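Local coordinates for actin-related protein 8 (Homo sapiens, PDB 4FO0) that binds ATP, has low basal ATPase activity without polymerising, and is a proposed core component of the INO80 chromatin-remodelling complex, at residues I180-I185 and I191-L196; L217-L222 and R575-F580; K89-S92 and R96-P99; C286-M291 and R299-T304. All coordinates share one frame; numbering follows the deposited sequence. Where two conformers were deposited one is given.

Contact 1 (I180-I185 and I191-L196); sequences IWSHAI and IPLKDL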
loop_
_atom_site.group_PDB
_atom_site.type_symbol
_atom_site.label_atom_id
_atom_site.label_comp_id
_atom_site.label_asym_id
_atom_site.label_seq_id
_atom_site.Cartn_x
_atom_site.Cartn_y
_atom_site.Cartn_z
ATOM N N ILE A 180 -10.619 15.462 0.388
ATOM C CA ILE A 180 -10.817 14.026 0.247
ATOM C C ILE A 180 -11.399 13.400 1.524
ATOM O O ILE A 180 -12.373 12.649 1.465
ATOM C CB ILE A 180 -9.522 13.310 -0.161
ATOM C CG1 ILE A 180 -9.042 13.797 -1.530
ATOM C CG2 ILE A 180 -9.726 11.798 -0.203
ATOM C CD1 ILE A 180 -7.667 13.248 -1.911
ATOM N N TRP A 181 -10.815 13.712 2.675
ATOM C CA TRP A 181 -11.290 13.144 3.927
ATOM C C TRP A 181 -12.682 13.624 4.292
ATOM O O TRP A 181 -13.500 12.845 4.758
ATOM C CB TRP A 181 -10.317 13.410 5.079
ATOM C CG TRP A 181 -9.030 12.702 4.892
ATOM C CD1 TRP A 181 -8.648 11.993 3.789
ATOM C CD2 TRP A 181 -7.935 12.633 5.813
ATOM N NE1 TRP A 181 -7.390 11.488 3.965
ATOM C CE2 TRP A 181 -6.924 11.868 5.197
ATOM C CE3 TRP A 181 -7.707 13.149 7.092
ATOM C CZ2 TRP A 181 -5.703 11.601 5.821
ATOM C CZ3 TRP A 181 -6.503 12.878 7.713
ATOM C CH2 TRP A 181 -5.512 12.113 7.077
ATOM N N SER A 182 -12.957 14.904 4.078
ATOM C CA SER A 182 -14.273 15.430 4.402
ATOM C C SER A 182 -15.351 14.805 3.524
ATOM O O SER A 182 -16.398 14.387 4.018
ATOM C CB SER A 182 -14.270 16.938 4.276
ATOM O OG SER A 182 -13.192 17.449 5.037
ATOM N N HIS A 183 -15.088 14.728 2.227
ATOM C CA HIS A 183 -16.004 14.072 1.300
ATOM C C HIS A 183 -16.356 12.649 1.751
ATOM O O HIS A 183 -17.506 12.229 1.661
ATOM C CB HIS A 183 -15.408 14.058 -0.115
ATOM C CG HIS A 183 -16.221 13.294 -1.110
ATOM N ND1 HIS A 183 -17.336 13.823 -1.724
ATOM C CD2 HIS A 183 -16.086 12.033 -1.593
ATOM C CE1 HIS A 183 -17.850 12.922 -2.547
ATOM N NE2 HIS A 183 -17.109 11.828 -2.487
ATOM N N ALA A 184 -15.370 11.906 2.242
ATOM C CA ALA A 184 -15.602 10.506 2.597
ATOM C C ALA A 184 -16.492 10.396 3.826
ATOM O O ALA A 184 -17.365 9.535 3.909
ATOM C CB ALA A 184 -14.305 9.807 2.837
ATOM N N ILE A 185 -16.261 11.280 4.781
ATOM C CA ILE A 185 -17.091 11.347 5.967
ATOM C C ILE A 185 -18.561 11.692 5.680
ATOM O O ILE A 185 -19.444 11.050 6.230
ATOM C CB ILE A 185 -16.483 12.297 6.999
ATOM C CG1 ILE A 185 -15.199 11.679 7.545
ATOM C CG2 ILE A 185 -17.443 12.540 8.136
ATOM C CD1 ILE A 185 -14.223 12.696 8.019
ATOM N N ILE A 191 -21.943 11.378 7.737
ATOM C CA ILE A 191 -21.850 12.253 8.887
ATOM C C ILE A 191 -21.664 13.673 8.402
ATOM O O ILE A 191 -20.657 13.982 7.778
ATOM C CB ILE A 191 -20.655 11.873 9.755
ATOM C CG1 ILE A 191 -20.833 10.450 10.281
ATOM C CG2 ILE A 191 -20.470 12.864 10.899
ATOM C CD1 ILE A 191 -19.696 9.991 11.135
ATOM N N PRO A 192 -22.649 14.540 8.669
ATOM C CA PRO A 192 -22.557 15.949 8.280
ATOM C C PRO A 192 -21.363 16.599 8.953
ATOM O O PRO A 192 -21.090 16.341 10.128
ATOM C CB PRO A 192 -23.857 16.558 8.819
ATOM C CG PRO A 192 -24.788 15.399 8.968
ATOM C CD PRO A 192 -23.925 14.227 9.332
ATOM N N LEU A 193 -20.669 17.445 8.205
ATOM C CA LEU A 193 -19.418 18.028 8.662
ATOM C C LEU A 193 -19.597 18.899 9.893
ATOM O O LEU A 193 -18.738 18.927 10.779
ATOM C CB LEU A 193 -18.765 18.816 7.526
ATOM C CG LEU A 193 -18.237 17.912 6.409
ATOM C CD1 LEU A 193 -17.404 18.719 5.458
ATOM C CD2 LEU A 193 -17.427 16.749 6.981
ATOM N N LYS A 194 -20.718 19.608 9.946
ATOM C CA LYS A 194 -21.022 20.459 11.089
ATOM C C LYS A 194 -21.095 19.663 12.390
ATOM O O LYS A 194 -21.051 20.251 13.469
ATOM C CB LYS A 194 -22.340 21.198 10.864
ATOM C CG LYS A 194 -23.542 20.277 10.732
ATOM C CD LYS A 194 -24.804 21.081 10.497
ATOM C CE LYS A 194 -26.051 20.218 10.618
ATOM N NZ LYS A 194 -27.256 21.067 10.850
ATOM N N ASP A 195 -21.199 18.334 12.287
ATOM C CA ASP A 195 -21.323 17.475 13.471
ATOM C C ASP A 195 -20.018 16.955 14.035
ATOM O O ASP A 195 -20.023 16.293 15.071
ATOM C CB ASP A 195 -22.220 16.271 13.194
ATOM C CG ASP A 195 -23.663 16.662 12.993
ATOM O OD1 ASP A 195 -23.987 17.852 13.211
ATOM O OD2 ASP A 195 -24.471 15.778 12.621
ATOM N N LEU A 196 -18.906 17.228 13.365
ATOM C CA LEU A 196 -17.653 16.618 13.788
ATOM C C LEU A 196 -17.261 17.012 15.212
ATOM O O LEU A 196 -16.469 16.323 15.857
ATOM C CB LEU A 196 -16.531 16.887 12.778
ATOM C CG LEU A 196 -16.712 16.091 11.477
ATOM C CD1 LEU A 196 -15.631 16.391 10.463
ATOM C CD2 LEU A 196 -16.756 14.598 11.750
#
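The flat groups joined here are peptides: the one that carries the I185 carbonyl and the one that carries the I191 N-H. The N-H of I191 donates to the I185 carbonyl, with I191 N 2.9 Å from I185 O and a nearly straight N-H...O angle of 166°. The rest of the contact is made by aliphatic branches. I185 is central. Its CG2 lies anti to the backbone N (CG1 being beside it, chi1 -69°), which carries that methyl to the loop. There it rests 3.7 Å from I191 CB, and the two isoleucine side chains cross obliquely. The same I185 CG2 is 4.2 Å from L196 CD2, on the 3-10 segment that follows. One turn back along the helix, S182 offers its CB rather than its hydroxyl: S182 CB lies 3.8 Å from L193 CD1, while S182 OG bonds to the carbonyl of E178. L193 reaches over with its two methyls, and its CD2 lies 3.9 Å from S182 O. Beyond the contact, I185 also packs on I29 of strand 26-31, and L196 on F227. The chain leaving helix 170-187 is thus folded back on the helix's last turns before it enters strand 200-205. Chemically, a single backbone bond satisfies a carbonyl near the helix end, and branched apolar groups of I185, I191, L193 and L196 pack beside it, so the tie depends little on side-chain polarity.

Contact 2 (L217-L222 and R575-F580); sequences LVNMIL and REWQRF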
loop_
_atom_site.group_PDB
_atom_site.type_symbol
_atom_site.label_atom_id
_atom_site.label_comp_id
_atom_site.label_asym_id
_atom_site.label_seq_id
_atom_site.Cartn_x
_atom_site.Cartn_y
_atom_site.Cartn_z
ATOM N N LEU A 217 -1.282 17.719 9.993
ATOM C CA LEU A 217 -2.465 16.891 9.816
ATOM C C LEU A 217 -3.331 16.998 11.050
ATOM O O LEU A 217 -4.541 17.222 10.970
ATOM C CB LEU A 217 -2.062 15.430 9.595
ATOM C CG LEU A 217 -1.506 15.134 8.202
ATOM C CD1 LEU A 217 -0.923 13.726 8.146
ATOM C CD2 LEU A 217 -2.585 15.327 7.139
ATOM N N VAL A 218 -2.692 16.820 12.197
ATOM C CA VAL A 218 -3.337 17.037 13.469
ATOM C C VAL A 218 -3.995 18.410 13.482
ATOM O O VAL A 218 -5.147 18.560 13.890
ATOM C CB VAL A 218 -2.325 16.973 14.607
ATOM C CG1 VAL A 218 -2.975 17.433 15.901
ATOM C CG2 VAL A 218 -1.761 15.563 14.729
ATOM N N ASN A 219 -3.268 19.422 13.027
ATOM C CA ASN A 219 -3.853 20.749 13.005
ATOM C C ASN A 219 -5.087 20.757 12.118
ATOM O O ASN A 219 -6.108 21.358 12.443
ATOM C CB ASN A 219 -2.841 21.807 12.568
ATOM C CG ASN A 219 -3.434 23.198 12.581
ATOM O OD1 ASN A 219 -3.619 23.805 13.639
ATOM N ND2 ASN A 219 -3.757 23.704 11.403
ATOM N N MET A 220 -4.992 20.053 11.003
ATOM C CA MET A 220 -6.094 19.990 10.074
ATOM C C MET A 220 -7.295 19.305 10.730
ATOM O O MET A 220 -8.406 19.830 10.695
ATOM C CB MET A 220 -5.677 19.274 8.785
ATOM C CG MET A 220 -6.798 19.204 7.785
ATOM S SD MET A 220 -6.658 17.881 6.586
ATOM C CE MET A 220 -6.324 16.455 7.620
ATOM N N ILE A 221 -7.072 18.136 11.322
ATOM C CA ILE A 221 -8.149 17.402 11.990
ATOM C C ILE A 221 -8.892 18.239 13.035
ATOM O O ILE A 221 -10.121 18.328 13.031
ATOM C CB ILE A 221 -7.619 16.165 12.728
ATOM C CG1 ILE A 221 -6.970 15.191 11.751
ATOM C CG2 ILE A 221 -8.754 15.491 13.449
ATOM C CD1 ILE A 221 -7.898 14.795 10.657
ATOM N N LEU A 222 -8.130 18.840 13.942
ATOM C CA LEU A 222 -8.700 19.573 15.060
ATOM C C LEU A 222 -9.241 20.949 14.667
ATOM O O LEU A 222 -10.400 21.272 14.944
ATOM C CB LEU A 222 -7.660 19.699 16.183
ATOM C CG LEU A 222 -7.293 18.366 16.832
ATOM C CD1 LEU A 222 -6.286 18.576 17.926
ATOM C CD2 LEU A 222 -8.534 17.675 17.374
ATOM N N ARG A 575 -8.694 22.696 22.319
ATOM C CA ARG A 575 -8.195 23.886 22.990
ATOM C C ARG A 575 -6.756 23.732 23.457
ATOM O O ARG A 575 -5.970 24.675 23.370
ATOM C CB ARG A 575 -9.112 24.344 24.122
ATOM C CG ARG A 575 -9.071 25.863 24.313
ATOM C CD ARG A 575 -10.207 26.361 25.186
ATOM N NE ARG A 575 -10.127 25.829 26.544
ATOM C CZ ARG A 575 -10.139 26.576 27.643
ATOM N NH1 ARG A 575 -10.232 27.897 27.551
ATOM N NH2 ARG A 575 -10.064 26.001 28.837
ATOM N N GLU A 576 -6.400 22.542 23.925
ATOM C CA GLU A 576 -5.001 22.272 24.248
ATOM C C GLU A 576 -4.128 22.462 23.007
ATOM O O GLU A 576 -2.986 22.915 23.090
ATOM C CB GLU A 576 -4.831 20.860 24.801
ATOM C CG GLU A 576 -5.877 20.477 25.844
ATOM C CD GLU A 576 -5.870 18.985 26.172
ATOM O OE1 GLU A 576 -6.120 18.629 27.343
ATOM O OE2 GLU A 576 -5.622 18.163 25.263
ATOM N N TRP A 577 -4.672 22.125 21.848
ATOM C CA TRP A 577 -3.938 22.285 20.620
ATOM C C TRP A 577 -3.811 23.726 20.243
ATOM O O TRP A 577 -2.699 24.226 20.004
ATOM C CB TRP A 577 -4.593 21.515 19.489
ATOM C CG TRP A 577 -3.780 21.578 18.231
ATOM C CD1 TRP A 577 -4.018 22.348 17.106
ATOM C CD2 TRP A 577 -2.536 20.865 17.946
ATOM N NE1 TRP A 577 -3.044 22.157 16.171
ATOM C CE2 TRP A 577 -2.126 21.279 16.610
ATOM C CE3 TRP A 577 -1.758 19.952 18.632
ATOM C CZ2 TRP A 577 -0.987 20.787 16.011
ATOM C CZ3 TRP A 577 -0.611 19.464 18.017
ATOM C CH2 TRP A 577 -0.236 19.875 16.738
ATOM N N GLN A 578 -4.941 24.416 20.174
ATOM C CA GLN A 578 -4.952 25.828 19.836
ATOM C C GLN A 578 -3.961 26.584 20.697
ATOM O O GLN A 578 -3.333 27.537 20.252
ATOM C CB GLN A 578 -6.349 26.400 20.038
ATOM C CG GLN A 578 -6.564 27.756 19.400
ATOM C CD GLN A 578 -8.027 28.046 19.147
ATOM O OE1 GLN A 578 -8.904 27.326 19.620
ATOM N NE2 GLN A 578 -8.298 29.105 18.396
ATOM N N ARG A 579 -3.829 26.146 21.940
ATOM C CA ARG A 579 -2.987 26.819 22.911
ATOM C C ARG A 579 -1.529 26.441 22.718
ATOM O O ARG A 579 -0.701 27.281 22.395
ATOM C CB ARG A 579 -3.428 26.456 24.324
ATOM C CG ARG A 579 -4.295 27.501 24.996
ATOM C CD ARG A 579 -3.877 27.696 26.442
ATOM N NE ARG A 579 -4.956 27.372 27.366
ATOM C CZ ARG A 579 -6.218 27.187 27.002
ATOM N NH1 ARG A 579 -6.564 27.292 25.728
ATOM N NH2 ARG A 579 -7.135 26.896 27.913
ATOM N N PHE A 580 -1.222 25.168 22.924
ATOM C CA PHE A 580 0.155 24.730 23.071
ATOM C C PHE A 580 0.668 24.110 21.786
ATOM O O PHE A 580 1.871 23.966 21.591
ATOM C CB PHE A 580 0.266 23.723 24.203
ATOM C CG PHE A 580 -0.178 24.257 25.526
ATOM C CD1 PHE A 580 0.720 24.880 26.367
ATOM C CD2 PHE A 580 -1.493 24.142 25.925
ATOM C CE1 PHE A 580 0.317 25.376 27.586
ATOM C CE2 PHE A 580 -1.904 24.636 27.141
ATOM C CZ PHE A 580 -0.997 25.254 27.974
#
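W577 projects from helix 574-580 onto helix 211-225, and V218, N219 and L222 each meet a different aspect of its indole. W577 CG is anti to the backbone N (chi1 -175°), which carries the ring away from its own helix and into the gap between the two axes, which approach to 10.6 Å. V218 lies over one face. Its CG1 is 3.6 Å from the centroid of the W577 six-membered ring and almost on the ring normal, a CH-pi contact. N219 comes to the rim instead. N219 OD1 accepts from W577 NE1 at 3.1 Å, with an N-H...O angle of 160°; the oxygen lies in the indole plane, and the hydrogen points at a lone pair in the plane of the amide. Amide and ring planes are nevertheless turned 41° apart. L222 crosses the tryptophan at about a right angle, near the root of the ring, with L222 CD1 3.7 Å from W577 CB. K215, M223 and L585 add further packing around the indole. A leucine in place of W577 would probably leave N219 OD1 without its donor and open a gap above the V218 methyl. The chemistry implies a join that is both apolar and directional: apolar contacts bury the ring, and the amide satisfies its one N-H while fixing its rotation.

Contact 3 (K89-S92 and R96-P99); sequences KKMS and RRIP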
loop_
_atom_site.group_PDB
_atom_site.type_symbol
_atom_site.label_atom_id
_atom_site.label_comp_id
_atom_site.label_asym_id
_atom_site.label_seq_id
_atom_site.Cartn_x
_atom_site.Cartn_y
_atom_site.Cartn_z
ATOM N N LYS A 89 15.418 -23.278 -6.123
ATOM C CA LYS A 89 14.395 -23.858 -5.261
ATOM C C LYS A 89 13.692 -25.004 -5.970
ATOM O O LYS A 89 13.078 -24.816 -7.013
ATOM C CB LYS A 89 13.383 -22.787 -4.861
ATOM C CG LYS A 89 12.210 -23.280 -4.032
ATOM C CD LYS A 89 11.410 -22.086 -3.496
ATOM C CE LYS A 89 10.269 -22.538 -2.593
ATOM N NZ LYS A 89 9.634 -21.421 -1.859
ATOM N N LYS A 90 13.794 -26.200 -5.412
ATOM C CA LYS A 90 13.223 -27.360 -6.064
ATOM C C LYS A 90 11.721 -27.334 -5.900
ATOM O O LYS A 90 11.187 -26.585 -5.074
ATOM C CB LYS A 90 13.788 -28.647 -5.468
ATOM C CG LYS A 90 15.301 -28.727 -5.470
ATOM C CD LYS A 90 15.859 -28.685 -6.879
ATOM C CE LYS A 90 17.023 -29.652 -7.010
ATOM N NZ LYS A 90 16.544 -31.052 -6.824
ATOM N N MET A 91 11.036 -28.160 -6.679
ATOM C CA MET A 91 9.594 -28.243 -6.567
ATOM C C MET A 91 9.204 -29.299 -5.546
ATOM O O MET A 91 10.072 -29.963 -4.981
ATOM C CB MET A 91 8.971 -28.511 -7.929
ATOM C CG MET A 91 9.216 -27.369 -8.900
ATOM S SD MET A 91 8.090 -27.411 -10.303
ATOM C CE MET A 91 8.608 -28.938 -11.097
ATOM N N SER A 92 7.907 -29.441 -5.298
ATOM C CA SER A 92 7.422 -30.344 -4.258
ATOM C C SER A 92 7.840 -31.790 -4.494
ATOM O O SER A 92 8.079 -32.534 -3.543
ATOM C CB SER A 92 5.902 -30.256 -4.129
ATOM O OG SER A 92 5.520 -29.029 -3.533
ATOM N N ARG A 96 13.775 -30.015 -10.474
ATOM C CA ARG A 96 13.906 -28.624 -10.911
ATOM C C ARG A 96 12.662 -28.117 -11.632
ATOM O O ARG A 96 11.961 -28.866 -12.331
ATOM C CB ARG A 96 15.086 -28.448 -11.856
ATOM C CG ARG A 96 16.421 -28.702 -11.237
ATOM C CD ARG A 96 16.884 -27.562 -10.381
ATOM N NE ARG A 96 18.189 -27.875 -9.817
ATOM C CZ ARG A 96 18.800 -27.140 -8.905
ATOM N NH1 ARG A 96 18.227 -26.038 -8.447
ATOM N NH2 ARG A 96 19.979 -27.513 -8.451
ATOM N N ARG A 97 12.410 -26.824 -11.470
ATOM C CA ARG A 97 11.345 -26.144 -12.190
ATOM C C ARG A 97 11.840 -25.812 -13.604
ATOM O O ARG A 97 12.797 -25.063 -13.787
ATOM C CB ARG A 97 10.959 -24.881 -11.431
ATOM C CG ARG A 97 9.771 -24.139 -11.982
ATOM C CD ARG A 97 9.939 -22.673 -11.683
ATOM N NE ARG A 97 9.062 -21.831 -12.481
ATOM C CZ ARG A 97 7.804 -21.575 -12.151
ATOM N NH1 ARG A 97 7.282 -22.105 -11.049
ATOM N NH2 ARG A 97 7.069 -20.793 -12.917
ATOM N N ILE A 98 11.200 -26.398 -14.606
ATOM C CA ILE A 98 11.616 -26.207 -15.986
ATOM C C ILE A 98 11.159 -24.839 -16.501
ATOM O O ILE A 98 9.968 -24.555 -16.596
ATOM C CB ILE A 98 11.047 -27.330 -16.886
ATOM C CG1 ILE A 98 11.567 -28.688 -16.436
ATOM C CG2 ILE A 98 11.413 -27.121 -18.342
ATOM C CD1 ILE A 98 10.842 -29.831 -17.110
ATOM N N PRO A 99 12.113 -23.981 -16.844
ATOM C CA PRO A 99 11.732 -22.655 -17.342
ATOM C C PRO A 99 11.039 -22.741 -18.699
ATOM O O PRO A 99 11.322 -23.658 -19.475
ATOM C CB PRO A 99 13.082 -21.935 -17.474
ATOM C CG PRO A 99 14.061 -23.032 -17.696
ATOM C CD PRO A 99 13.565 -24.199 -16.873
HETATM O O HOH W 1 14.013 -25.554 -9.217
#
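M91 reaches across to R96 and R97, its CB already directed at the opposing segment. From CB the chain runs on to M91 CG, which lies 4.0 Å from R97 CB. The sulfur comes next, and M91 SD is likewise 4.0 Å from R97 CA. A bend at chi3 (-65°) then turns the terminal methyl along the R96-R97 backbone, where M91 CE settles 3.6 Å from R96 O. M91 and R97 thus cross at about a right angle, methionine against the aliphatic base of the arginine. R97 then leads its guanidinium away, to a salt bridge with D352 and a hydrogen bond to the carbonyl of I326. A second layer is formed by K90 and R96. K90 lays the aliphatic end of its side chain over one face of the R96 guanidinium, with K90 CE 3.5 Å from R96 NE, offset toward the rim. The charged ends do not meet: K90 NZ stays 4.7 Å from R96 NE and bonds instead to the carbonyl of G94, while R96 bonds to the carbonyl of W87 and makes a cation-pi contact with its ring. Between the backbones a water accepts from R97 N, its oxygen 3.0 Å from that nitrogen, and lies close to K89 O, though the link to that carbonyl is doubtful. The arrangement is that of a compact, irregular connection between helices 71-88 and 102-109 of this actin-family fold, in which the chain returns close to itself and its two limbs are joined by side chains without strand pairing.

Contact 4 (C286-M291 and R299-T304); sequences CFYWLM and RECQLT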
loop_
_atom_site.group_PDB
_atom_site.type_symbol
_atom_site.label_atom_id
_atom_site.label_comp_id
_atom_site.label_asym_id
_atom_site.label_seq_id
_atom_site.Cartn_x
_atom_site.Cartn_y
_atom_site.Cartn_z
ATOM N N CYS A 286 6.477 -4.002 -13.271
ATOM C CA CYS A 286 7.388 -5.071 -13.639
ATOM C C CYS A 286 6.662 -6.177 -14.419
ATOM O O CYS A 286 7.095 -6.579 -15.513
ATOM C CB CYS A 286 8.044 -5.625 -12.376
ATOM S SG CYS A 286 9.193 -6.979 -12.623
ATOM N N PHE A 287 5.559 -6.654 -13.852
ATOM C CA PHE A 287 4.711 -7.635 -14.514
ATOM C C PHE A 287 4.283 -7.181 -15.913
ATOM O O PHE A 287 4.272 -7.959 -16.859
ATOM C CB PHE A 287 3.478 -7.932 -13.667
ATOM C CG PHE A 287 2.699 -9.121 -14.147
ATOM C CD1 PHE A 287 3.347 -10.320 -14.434
ATOM C CD2 PHE A 287 1.327 -9.052 -14.302
ATOM C CE1 PHE A 287 2.640 -11.427 -14.879
ATOM C CE2 PHE A 287 0.606 -10.156 -14.740
ATOM C CZ PHE A 287 1.264 -11.348 -15.030
ATOM N N TYR A 288 3.930 -5.916 -16.042
ATOM C CA TYR A 288 3.630 -5.371 -17.345
ATOM C C TYR A 288 4.804 -5.535 -18.305
ATOM O O TYR A 288 4.649 -5.992 -19.435
ATOM C CB TYR A 288 3.245 -3.891 -17.230
ATOM C CG TYR A 288 3.034 -3.227 -18.571
ATOM C CD1 TYR A 288 2.136 -3.756 -19.501
ATOM C CD2 TYR A 288 3.726 -2.071 -18.910
ATOM C CE1 TYR A 288 1.943 -3.151 -20.742
ATOM C CE2 TYR A 288 3.535 -1.457 -20.134
ATOM C CZ TYR A 288 2.643 -1.998 -21.046
ATOM O OH TYR A 288 2.468 -1.372 -22.254
ATOM N N TRP A 289 5.982 -5.139 -17.856
ATOM C CA TRP A 289 7.187 -5.193 -18.696
ATOM C C TRP A 289 7.506 -6.622 -19.107
ATOM O O TRP A 289 7.856 -6.894 -20.266
ATOM C CB TRP A 289 8.371 -4.578 -17.959
ATOM C CG TRP A 289 9.749 -4.914 -18.493
ATOM C CD1 TRP A 289 10.310 -4.490 -19.669
ATOM C CD2 TRP A 289 10.747 -5.713 -17.847
ATOM N NE1 TRP A 289 11.587 -4.990 -19.798
ATOM C CE2 TRP A 289 11.876 -5.746 -18.687
ATOM C CE3 TRP A 289 10.789 -6.412 -16.634
ATOM C CZ2 TRP A 289 13.036 -6.453 -18.358
ATOM C CZ3 TRP A 289 11.942 -7.111 -16.309
ATOM C CH2 TRP A 289 13.050 -7.125 -17.168
ATOM N N LEU A 290 7.350 -7.551 -18.171
ATOM C CA LEU A 290 7.564 -8.956 -18.492
ATOM C C LEU A 290 6.542 -9.418 -19.528
ATOM O O LEU A 290 6.906 -10.056 -20.521
ATOM C CB LEU A 290 7.508 -9.817 -17.232
ATOM C CG LEU A 290 8.582 -9.497 -16.193
ATOM C CD1 LEU A 290 8.320 -10.185 -14.839
ATOM C CD2 LEU A 290 9.928 -9.876 -16.736
ATOM N N MET A 291 5.269 -9.091 -19.304
ATOM C CA MET A 291 4.208 -9.477 -20.239
ATOM C C MET A 291 4.400 -8.902 -21.643
ATOM O O MET A 291 4.079 -9.547 -22.630
ATOM C CB MET A 291 2.840 -9.071 -19.722
ATOM C CG MET A 291 2.376 -9.876 -18.532
ATOM S SD MET A 291 0.649 -9.523 -18.073
ATOM C CE MET A 291 0.639 -7.765 -17.762
ATOM N N ARG A 299 -1.954 -3.895 -26.995
ATOM C CA ARG A 299 -0.757 -3.250 -27.384
ATOM C C ARG A 299 -0.768 -1.772 -27.210
ATOM O O ARG A 299 0.238 -1.160 -27.294
ATOM C CB ARG A 299 -0.462 -3.560 -28.821
ATOM C CG ARG A 299 0.091 -4.932 -29.053
ATOM C CD ARG A 299 -0.720 -5.648 -30.093
ATOM N NE ARG A 299 -0.580 -7.091 -30.002
ATOM C CZ ARG A 299 -1.481 -7.956 -30.456
ATOM N NH1 ARG A 299 -2.597 -7.520 -31.007
ATOM N NH2 ARG A 299 -1.282 -9.258 -30.328
ATOM N N GLU A 300 -1.899 -1.172 -26.964
ATOM C CA GLU A 300 -1.920 0.257 -26.808
ATOM C C GLU A 300 -2.031 0.705 -25.391
ATOM O O GLU A 300 -2.388 1.801 -25.134
ATOM C CB GLU A 300 -3.055 0.842 -27.598
ATOM C CG GLU A 300 -4.192 -0.116 -27.760
ATOM C CD GLU A 300 -4.130 -0.829 -29.069
ATOM O OE1 GLU A 300 -4.286 -2.071 -29.083
ATOM O OE2 GLU A 300 -3.911 -0.116 -30.057
ATOM N N CYS A 301 -1.692 -0.173 -24.484
ATOM C CA CYS A 301 -1.494 0.127 -23.097
ATOM C C CYS A 301 -0.424 1.153 -22.854
ATOM O O CYS A 301 0.553 1.196 -23.520
ATOM C CB CYS A 301 -1.143 -1.161 -22.403
ATOM S SG CYS A 301 -1.369 -1.253 -20.653
ATOM N N GLN A 302 -0.641 1.980 -21.866
ATOM C CA GLN A 302 0.327 2.994 -21.435
ATOM C C GLN A 302 0.308 3.156 -19.924
ATOM O O GLN A 302 -0.765 3.209 -19.318
ATOM C CB GLN A 302 -0.002 4.351 -22.022
ATOM C CG GLN A 302 -0.199 4.383 -23.502
ATOM C CD GLN A 302 -0.836 5.692 -23.922
ATOM O OE1 GLN A 302 -0.138 6.632 -24.302
ATOM N NE2 GLN A 302 -2.168 5.774 -23.820
ATOM N N LEU A 303 1.490 3.272 -19.325
ATOM C CA LEU A 303 1.608 3.390 -17.872
ATOM C C LEU A 303 1.136 4.748 -17.331
ATOM O O LEU A 303 0.806 4.880 -16.150
ATOM C CB LEU A 303 3.038 3.092 -17.432
ATOM C CG LEU A 303 3.444 1.627 -17.635
ATOM C CD1 LEU A 303 4.958 1.423 -17.492
ATOM C CD2 LEU A 303 2.696 0.739 -16.655
ATOM N N THR A 304 1.092 5.748 -18.204
ATOM C CA THR A 304 0.635 7.084 -17.839
ATOM C C THR A 304 -0.886 7.181 -17.790
ATOM O O THR A 304 -1.439 8.218 -17.433
ATOM C CB THR A 304 1.108 8.117 -18.873
ATOM O OG1 THR A 304 0.725 7.685 -20.183
ATOM C CG2 THR A 304 2.609 8.267 -18.823
#
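The Y288 ring meets C301 at its CE1 margin and L303 at its CD2 margin, both from the same side of the ring plane, and this is where helix 280-293 and the following loop are packed closely. A chi1 of 175° puts CG of Y288 opposite the backbone N and swings the ring out toward the loop. C301 approaches obliquely: its SG is 4.5 Å from the ring centroid and 39° off the normal, a sulfur-aromatic contact, with C301 SG 3.8 Å from Y288 CE1. L303 also comes in obliquely, and L303 CD2 lies 3.7 Å from Y288 CD2. At the far end of the ring, Y288 OH is 3.6 Å from C301 CB. L312 of helix 306-319 touches both Y288 and L303, closing the apolar cluster from a third element. The other side is looser. E300 and Q302 start off away from the helix at CB and are exposed, and the carbonyl of E300 bonds a glycerol that probably came from the crystallisation liquor. Replacing Y288 by an alanine would probably open a gap between helix and loop, leaving the C301 sulfur and the L303 methyls without their shared aromatic partner. Here the connection between helices 280-293 and 306-319 folds back on the first helix through a tyrosine, in a region that probably corresponds to the start of subdomain 4 in actin.

How the contacts relate
Contacts 1 and 2 form one continuous region: W181, on the helix of contact 1, packs on the helix of contact 2, with W181 CZ3 3.6 Å from M220 CE and 3.8 Å from I221 CD1, although the contact centres are 18 Å apart. Contacts 3 and 4 lie in another part of the molecule, their nearest atoms about 11 Å apart. Contact 3 is remote from contacts 1 and 2, at about 53 and 58 Å between centres. Contact 4 alone comes near the nucleotide: the Y288 side chain is about 12 Å from the bound ATP, and that of L303 about 11 Å from the side chain of the ATP-binding D255.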